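Local structure of probable glucarate dehydratase (Mycobacterium smegmatis str. MC2 155, 3VDG) at residues Arg34-Asp42 and Leu410-Cys420; Gly274-Ala282 and Ala303-Gln311. The protein probably dehydrates glucarate or a related acid sugar, as a metal-dependent member of the enolase superfamily. All coordinates share one frame; numbering follows the deposited sequence.

Interaction 1 (Arg34-Asp42 and Leu410-Cys420); sequences RVTPVAFAD and LAALHEQYLRC
Pro-37 packs over one face of the Tyr-417 ring. Pro-37 CB sits over the middle of that face, 3.6 Å from the Tyr-417 ring centroid, in a CH-pi contact, and CG reaches CE2 of the same ring. Tyr-417 CG is anti to the backbone N (chi1 165°), which brings the ring face to the Pro-37 side chain. Leu-82 of helix 79-92 also touches both residues. Next to this pair, Ala-39 CB presses on the Tyr-417 backbone, 3.6 Å from its CA. On the other flank Leu-410 CD1 fits between two strand side chains. Leu-410 CD1 is 3.7 Å from Val-38 CG1 and equally close to Thr-36 CG2; the Leu-410 and Thr-36 side chains meet tip to tip. Val-38 CB packs on Leu-413 CB.

Here helix 407-420, from the C-terminal part of the chain, crosses strand 30-41 at 81°. The strand is an outermost one of the three-stranded antiparallel sheet of the N-terminal capping domain, as in other enolase superfamily members. The axes come within 5.4 Å, close enough for direct backbone bonding.

Three hydrogen bonds fix the crossing. His-414 ND1 donates to Pro-37 O at 2.8 Å, in both the ring plane and the carbonyl plane, and this sets the rotation of the imidazole. Ala-39 N donates to Leu-413 O at 3.1 Å. That oxygen also takes the helical bond from Tyr-417 N, and the two donors come from opposite faces of its carbonyl plane. At the far end the extended Gln-416 chain brings NE2 to Ala-39 O, 2.8 Å away and almost straight at 173°. NE2 also donates to Glu-378 OE2, while Glu-378 OE1 accepts from Ala-41 N, so one carboxylate joins helix and strand at this edge.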
loop_
_atom_site.group_PDB
_atom_site.type_symbol
_atom_site.label_atom_id
_atom_site.label_comp_id
_atom_site.label_asym_id
_atom_site.label_seq_id
_atom_site.Cartn_x
_atom_site.Cartn_y
_atom_site.Cartn_z
ATOM N N ARG A 34 19.941 18.623 8.296
ATOM C CA ARG A 34 20.614 18.810 9.578
ATOM C C ARG A 34 20.093 17.730 10.528
ATOM O O ARG A 34 18.893 17.659 10.776
ATOM C CB ARG A 34 20.272 20.197 10.126
ATOM C CG ARG A 34 20.881 21.318 9.285
ATOM C CD ARG A 34 20.312 22.661 9.678
ATOM N NE ARG A 34 18.977 22.871 9.132
ATOM C CZ ARG A 34 18.079 23.673 9.695
ATOM N NH1 ARG A 34 18.382 24.321 10.809
ATOM N NH2 ARG A 34 16.885 23.832 9.157
ATOM N N VAL A 35 20.993 16.881 11.017
ATOM C CA VAL A 35 20.652 15.816 11.967
ATOM C C VAL A 35 21.162 16.203 13.365
ATOM O O VAL A 35 22.360 16.397 13.552
ATOM C CB VAL A 35 21.298 14.472 11.555
ATOM C CG1 VAL A 35 20.887 13.356 12.522
ATOM C CG2 VAL A 35 20.936 14.117 10.123
ATOM N N THR A 36 20.258 16.325 14.335
ATOM C CA THR A 36 20.610 16.766 15.685
ATOM C C THR A 36 20.264 15.684 16.709
ATOM O O THR A 36 19.086 15.451 16.995
ATOM C CB THR A 36 19.829 18.043 16.076
ATOM O OG1 THR A 36 20.021 19.044 15.071
ATOM C CG2 THR A 36 20.309 18.601 17.424
ATOM N N PRO A 37 21.286 15.025 17.279
ATOM C CA PRO A 37 20.956 14.067 18.347
ATOM C C PRO A 37 20.532 14.796 19.628
ATOM O O PRO A 37 21.081 15.846 19.950
ATOM C CB PRO A 37 22.255 13.240 18.515
ATOM C CG PRO A 37 23.337 14.025 17.848
ATOM C CD PRO A 37 22.711 15.007 16.888
ATOM N N VAL A 38 19.514 14.280 20.315
ATOM C CA VAL A 38 19.030 14.878 21.552
ATOM C C VAL A 38 18.900 13.795 22.622
ATOM O O VAL A 38 18.870 12.603 22.303
ATOM C CB VAL A 38 17.658 15.541 21.346
ATOM C CG1 VAL A 38 17.779 16.670 20.318
ATOM C CG2 VAL A 38 16.624 14.496 20.904
ATOM N N ALA A 39 18.826 14.202 23.888
ATOM C CA ALA A 39 18.599 13.248 24.986
ATOM C C ALA A 39 17.630 13.880 25.966
ATOM O O ALA A 39 17.683 15.084 26.227
ATOM C CB ALA A 39 19.918 12.869 25.669
ATOM N N PHE A 40 16.713 13.075 26.483
ATOM C CA PHE A 40 15.736 13.552 27.437
ATOM C C PHE A 40 15.593 12.537 28.573
ATOM O O PHE A 40 15.780 11.347 28.366
ATOM C CB PHE A 40 14.381 13.805 26.751
ATOM C CG PHE A 40 13.877 12.642 25.931
ATOM C CD1 PHE A 40 14.296 12.461 24.626
ATOM C CD2 PHE A 40 12.948 11.752 26.455
ATOM C CE1 PHE A 40 13.827 11.403 23.868
ATOM C CE2 PHE A 40 12.475 10.686 25.695
ATOM C CZ PHE A 40 12.918 10.515 24.399
ATOM N N ALA A 41 15.274 13.031 29.763
ATOM C CA ALA A 41 15.163 12.211 30.972
ATOM C C ALA A 41 14.135 11.105 30.849
ATOM O O ALA A 41 13.024 11.301 30.320
ATOM C CB ALA A 41 14.847 13.073 32.189
ATOM N N ASP A 42 14.512 9.946 31.378
ATOM C CA ASP A 42 13.674 8.737 31.326
ATOM C C ASP A 42 13.817 8.072 32.694
ATOM O O ASP A 42 14.934 7.994 33.220
ATOM C CB ASP A 42 14.238 7.790 30.262
ATOM C CG ASP A 42 13.208 6.762 29.755
ATOM O OD1 ASP A 42 11.984 6.951 29.968
ATOM O OD2 ASP A 42 13.632 5.775 29.109
ATOM N N LEU A 410 15.346 22.429 21.214
ATOM C CA LEU A 410 16.252 21.565 20.462
ATOM C C LEU A 410 17.692 21.718 20.910
ATOM O O LEU A 410 18.389 20.715 21.095
ATOM C CB LEU A 410 16.161 21.819 18.940
ATOM C CG LEU A 410 17.083 20.990 18.044
ATOM C CD1 LEU A 410 16.759 19.501 18.198
ATOM C CD2 LEU A 410 16.988 21.399 16.572
ATOM N N ALA A 411 18.148 22.963 21.076
ATOM C CA ALA A 411 19.542 23.201 21.474
ATOM C C ALA A 411 19.800 22.691 22.893
ATOM O O ALA A 411 20.867 22.132 23.184
ATOM C CB ALA A 411 19.895 24.683 21.363
ATOM N N ALA A 412 18.811 22.871 23.765
ATOM C CA ALA A 412 18.928 22.404 25.146
ATOM C C ALA A 412 19.019 20.887 25.215
ATOM O O ALA A 412 19.847 20.344 25.951
ATOM C CB ALA A 412 17.760 22.898 25.983
ATOM N N LEU A 413 18.177 20.186 24.455
ATOM C CA LEU A 413 18.245 18.715 24.477
ATOM C C LEU A 413 19.463 18.183 23.738
ATOM O O LEU A 413 19.919 17.074 24.006
ATOM C CB LEU A 413 16.956 18.066 23.951
ATOM C CG LEU A 413 15.676 18.396 24.720
ATOM C CD1 LEU A 413 14.527 17.592 24.121
ATOM C CD2 LEU A 413 15.799 18.114 26.210
ATOM N N HIS A 414 19.988 18.953 22.788
ATOM C CA HIS A 414 21.223 18.547 22.152
ATOM C C HIS A 414 22.371 18.692 23.127
ATOM O O HIS A 414 23.267 17.853 23.177
ATOM C CB HIS A 414 21.493 19.351 20.889
ATOM C CG HIS A 414 22.824 19.027 20.248
ATOM N ND1 HIS A 414 23.130 17.794 19.790
ATOM C CD2 HIS A 414 23.943 19.824 20.005
ATOM C CE1 HIS A 414 24.372 17.799 19.271
ATOM N NE2 HIS A 414 24.872 19.047 19.407
ATOM N N GLU A 415 22.344 19.764 23.914
ATOM C CA GLU A 415 23.400 20.011 24.904
ATOM C C GLU A 415 23.342 18.900 25.969
ATOM O O GLU A 415 24.363 18.372 26.388
ATOM C CB GLU A 415 23.226 21.408 25.528
ATOM C CG GLU A 415 24.124 21.709 26.727
ATOM C CD GLU A 415 25.619 21.731 26.408
ATOM O OE1 GLU A 415 25.998 21.886 25.226
ATOM O OE2 GLU A 415 26.426 21.599 27.358
ATOM N N GLN A 416 22.131 18.539 26.377
ATOM C CA GLN A 416 21.912 17.399 27.274
ATOM C C GLN A 416 22.504 16.092 26.725
ATOM O O GLN A 416 23.189 15.355 27.438
ATOM C CB GLN A 416 20.421 17.289 27.591
ATOM C CG GLN A 416 20.075 16.342 28.724
ATOM C CD GLN A 416 18.756 16.694 29.375
ATOM O OE1 GLN A 416 18.727 17.224 30.482
ATOM N NE2 GLN A 416 17.657 16.409 28.692
ATOM N N TYR A 417 22.285 15.813 25.446
ATOM C CA TYR A 417 22.925 14.667 24.811
ATOM C C TYR A 417 24.451 14.707 24.882
ATOM O O TYR A 417 25.085 13.698 25.184
ATOM C CB TYR A 417 22.468 14.548 23.357
ATOM C CG TYR A 417 23.294 13.641 22.477
ATOM C CD1 TYR A 417 22.986 12.287 22.346
ATOM C CD2 TYR A 417 24.370 14.146 21.747
ATOM C CE1 TYR A 417 23.737 11.465 21.524
ATOM C CE2 TYR A 417 25.125 13.334 20.933
ATOM C CZ TYR A 417 24.798 11.997 20.817
ATOM O OH TYR A 417 25.545 11.194 19.998
ATOM N N LEU A 418 25.048 15.856 24.574
ATOM C CA LEU A 418 26.508 15.959 24.608
ATOM C C LEU A 418 27.009 15.655 26.026
ATOM O O LEU A 418 27.946 14.889 26.206
ATOM C CB LEU A 418 26.981 17.348 24.145
ATOM C CG LEU A 418 26.778 17.639 22.651
ATOM C CD1 LEU A 418 27.138 19.080 22.301
ATOM C CD2 LEU A 418 27.573 16.653 21.799
ATOM N N ARG A 419 26.333 16.217 27.023
ATOM C CA ARG A 419 26.779 16.114 28.416
ATOM C C ARG A 419 26.485 14.776 29.085
ATOM O O ARG A 419 27.251 14.344 29.932
ATOM C CB ARG A 419 26.183 17.246 29.263
ATOM C CG ARG A 419 26.891 18.590 29.098
ATOM C CD ARG A 419 26.372 19.627 30.093
ATOM N NE ARG A 419 25.022 20.094 29.767
ATOM C CZ ARG A 419 23.899 19.590 30.280
ATOM N NH1 ARG A 419 23.946 18.595 31.159
ATOM N NH2 ARG A 419 22.722 20.084 29.911
ATOM N N CYS A 420 25.379 14.125 28.729
ATOM C CA CYS A 420 24.963 12.912 29.439
ATOM C C CYS A 420 25.908 11.747 29.148
ATOM O O CYS A 420 25.889 10.749 29.857
ATOM C CB CYS A 420 23.534 12.502 29.064
ATOM S SG CYS A 420 23.442 11.633 27.471
#

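Interaction 2 (Gly274-Ala282 and Ala303-Gln311); sequences GLDGMAEVA and AAVAKNSVQ
Two neighbouring helices of the enolase-type beta/alpha barrel meet here, at the point where helix 301-307 ends and the chain turns toward strand 312-315. The short helical segments run 33° apart with axes 10.0 Å from each other, so much of the contact falls to the turn. Asn-308, with positive phi, ends the helix in a Schellman motif, and Ser-309 comes up against Ala-279. Ser-309 OG donates to Leu-275 O at 2.8 Å, from above the carbonyl plane. Ala-279 N holds the same oxygen from the opposite face. Leu-275 spreads its two methyls over the helix: CD1 meets Ala-303 CB and CD2 meets Ala-304 CB, each at 3.8 Å. Deeper in, Met-278 bends at chi2 and chi3, which brings CE to 3.6 Å from Val-310 CG1. At the solvent-exposed edge Lys-307 NZ forms a salt bridge with Asp-276 OD1 at 2.7 Å, on the syn side of the carboxylate. A water donates to both Ala-279 O and Asn-308 O, two acceptors that could not bond to each other. Ser-309 O, buried beside Met-278 CB, has no partner in the model, so polar pairing across the contact is incomplete.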
loop_
_atom_site.group_PDB
_atom_site.type_symbol
_atom_site.label_atom_id
_atom_site.label_comp_id
_atom_site.label_asym_id
_atom_site.label_seq_id
_atom_site.Cartn_x
_atom_site.Cartn_y
_atom_site.Cartn_z
ATOM N N GLY A 274 10.216 -16.238 18.385
ATOM C CA GLY A 274 10.216 -16.919 17.091
ATOM C C GLY A 274 8.849 -17.294 16.543
ATOM O O GLY A 274 7.894 -17.560 17.292
ATOM N N LEU A 275 8.775 -17.339 15.218
ATOM C CA LEU A 275 7.533 -17.613 14.500
ATOM C C LEU A 275 6.965 -18.986 14.822
ATOM O O LEU A 275 5.757 -19.124 14.974
ATOM C CB LEU A 275 7.740 -17.443 12.977
ATOM C CG LEU A 275 7.907 -15.995 12.473
ATOM C CD1 LEU A 275 8.266 -15.980 10.999
ATOM C CD2 LEU A 275 6.647 -15.163 12.715
ATOM N N ASP A 276 7.818 -20.005 14.934
ATOM C CA ASP A 276 7.306 -21.354 15.254
ATOM C C ASP A 276 6.682 -21.455 16.644
ATOM O O ASP A 276 5.548 -21.938 16.796
ATOM C CB ASP A 276 8.395 -22.414 15.083
ATOM C CG ASP A 276 8.747 -22.647 13.623
ATOM O OD1 ASP A 276 7.865 -22.475 12.755
ATOM O OD2 ASP A 276 9.905 -23.005 13.339
ATOM N N GLY A 277 7.419 -21.005 17.658
ATOM C CA GLY A 277 6.886 -20.949 19.021
ATOM C C GLY A 277 5.600 -20.118 19.111
ATOM O O GLY A 277 4.611 -20.526 19.746
ATOM N N MET A 278 5.582 -18.962 18.464
ATOM C CA MET A 278 4.355 -18.137 18.478
ATOM C C MET A 278 3.170 -18.899 17.872
ATOM O O MET A 278 2.048 -18.818 18.374
ATOM C CB MET A 278 4.572 -16.808 17.734
ATOM C CG MET A 278 5.506 -15.844 18.463
ATOM S SD MET A 278 4.721 -14.992 19.845
ATOM C CE MET A 278 3.664 -13.849 18.935
ATOM N N ALA A 279 3.415 -19.597 16.770
ATOM C CA ALA A 279 2.359 -20.367 16.108
ATOM C C ALA A 279 1.835 -21.449 17.053
ATOM O O ALA A 279 0.631 -21.662 17.143
ATOM C CB ALA A 279 2.879 -20.984 14.814
ATOM N N GLU A 280 2.753 -22.111 17.763
ATOM C CA GLU A 280 2.389 -23.112 18.780
ATOM C C GLU A 280 1.490 -22.493 19.838
ATOM O O GLU A 280 0.470 -23.065 20.192
ATOM C CB GLU A 280 3.644 -23.682 19.452
ATOM C CG GLU A 280 3.424 -24.972 20.220
ATOM C CD GLU A 280 3.130 -26.141 19.297
ATOM O OE1 GLU A 280 2.558 -27.150 19.763
ATOM O OE2 GLU A 280 3.466 -26.046 18.097
ATOM N N VAL A 281 1.863 -21.325 20.353
ATOM C CA VAL A 281 1.055 -20.703 21.383
ATOM C C VAL A 281 -0.309 -20.291 20.817
ATOM O O VAL A 281 -1.336 -20.492 21.470
ATOM C CB VAL A 281 1.754 -19.482 22.024
ATOM C CG1 VAL A 281 0.849 -18.805 23.038
ATOM C CG2 VAL A 281 3.071 -19.899 22.690
ATOM N N ALA A 282 -0.325 -19.721 19.604
ATOM C CA ALA A 282 -1.577 -19.172 19.056
ATOM C C ALA A 282 -2.617 -20.274 18.851
ATOM O O ALA A 282 -3.826 -20.027 18.948
ATOM C CB ALA A 282 -1.329 -18.443 17.746
ATOM N N ALA A 303 6.135 -15.698 5.885
ATOM C CA ALA A 303 6.289 -16.816 6.836
ATOM C C ALA A 303 5.293 -16.695 7.989
ATOM O O ALA A 303 4.678 -17.686 8.393
ATOM C CB ALA A 303 7.715 -16.904 7.355
ATOM N N ALA A 304 5.106 -15.481 8.511
ATOM C CA ALA A 304 4.150 -15.284 9.608
ATOM C C ALA A 304 2.747 -15.679 9.186
ATOM O O ALA A 304 1.980 -16.260 9.965
ATOM C CB ALA A 304 4.167 -13.839 10.116
ATOM N N VAL A 305 2.392 -15.333 7.960
ATOM C CA VAL A 305 1.076 -15.681 7.441
ATOM C C VAL A 305 0.965 -17.205 7.231
ATOM O O VAL A 305 -0.022 -17.818 7.644
ATOM C CB VAL A 305 0.793 -14.923 6.116
ATOM C CG1 VAL A 305 -0.396 -15.526 5.393
ATOM C CG2 VAL A 305 0.550 -13.441 6.405
ATOM N N ALA A 306 1.969 -17.814 6.612
ATOM C CA ALA A 306 1.904 -19.265 6.336
ATOM C C ALA A 306 1.816 -20.091 7.636
ATOM O O ALA A 306 1.112 -21.084 7.696
ATOM C CB ALA A 306 3.101 -19.715 5.502
ATOM N N LYS A 307 2.525 -19.662 8.673
ATOM C CA LYS A 307 2.567 -20.392 9.932
ATOM C C LYS A 307 1.426 -20.073 10.879
ATOM O O LYS A 307 1.245 -20.757 11.884
ATOM C CB LYS A 307 3.894 -20.112 10.642
ATOM C CG LYS A 307 5.099 -20.755 9.975
ATOM C CD LYS A 307 6.374 -20.122 10.517
ATOM C CE LYS A 307 7.606 -20.593 9.774
ATOM N NZ LYS A 307 7.898 -22.001 10.119
ATOM N N ASN A 308 0.658 -19.034 10.577
ATOM C CA ASN A 308 -0.350 -18.559 11.533
ATOM C C ASN A 308 0.276 -18.205 12.875
ATOM O O ASN A 308 -0.267 -18.512 13.938
ATOM C CB ASN A 308 -1.453 -19.610 11.720
ATOM C CG ASN A 308 -2.289 -19.797 10.463
ATOM O OD1 ASN A 308 -3.012 -18.892 10.055
ATOM N ND2 ASN A 308 -2.187 -20.967 9.842
ATOM N N SER A 309 1.429 -17.548 12.827
ATOM C CA SER A 309 2.145 -17.212 14.052
ATOM C C SER A 309 1.500 -16.095 14.838
ATOM O O SER A 309 1.605 -16.058 16.060
ATOM C CB SER A 309 3.581 -16.816 13.734
ATOM O OG SER A 309 4.225 -17.864 13.054
ATOM N N VAL A 310 0.873 -15.152 14.147
ATOM C CA VAL A 310 0.270 -14.008 14.845
ATOM C C VAL A 310 -1.039 -13.600 14.201
ATOM O O VAL A 310 -1.275 -13.857 13.008
ATOM C CB VAL A 310 1.183 -12.760 14.876
ATOM C CG1 VAL A 310 2.438 -13.021 15.697
ATOM C CG2 VAL A 310 1.517 -12.291 13.462
ATOM N N GLN A 311 -1.875 -12.952 15.002
ATOM C CA GLN A 311 -3.177 -12.505 14.561
ATOM C C GLN A 311 -3.237 -10.980 14.491
ATOM O O GLN A 311 -4.138 -10.429 13.860
ATOM C CB GLN A 311 -4.257 -13.052 15.503
ATOM C CG GLN A 311 -4.443 -14.566 15.378
ATOM C CD GLN A 311 -3.310 -15.345 16.023
ATOM O OE1 GLN A 311 -3.065 -15.215 17.230
ATOM N NE2 GLN A 311 -2.607 -16.160 15.223
HETATM O O HOH W 1 -1.073 -20.907 15.040
#

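In the fold
From the N terminus, the chain first lays down strand 30-41, the first half of interaction 1. It then completes the three-stranded sheet, passes through helices 79-92, 100-111 and 131-151, and enters the barrel at strand 166-174. Farther along the barrel, after strand 267-269, interaction 2 closes a short loop of 20 residues: helix 275-284, strand 289-291 and helix 301-307 follow one another before strand 312-315. Only later does helix 407-420 return to strand 30-41 and close interaction 1, a loop of 367 residues that contains interaction 2 entirely. Interaction 1 ties the C-terminal part to the N-terminal sheet; interaction 2 joins adjacent barrel helices. Their centres lie 40 Å apart, on opposite sides of the chain's centre.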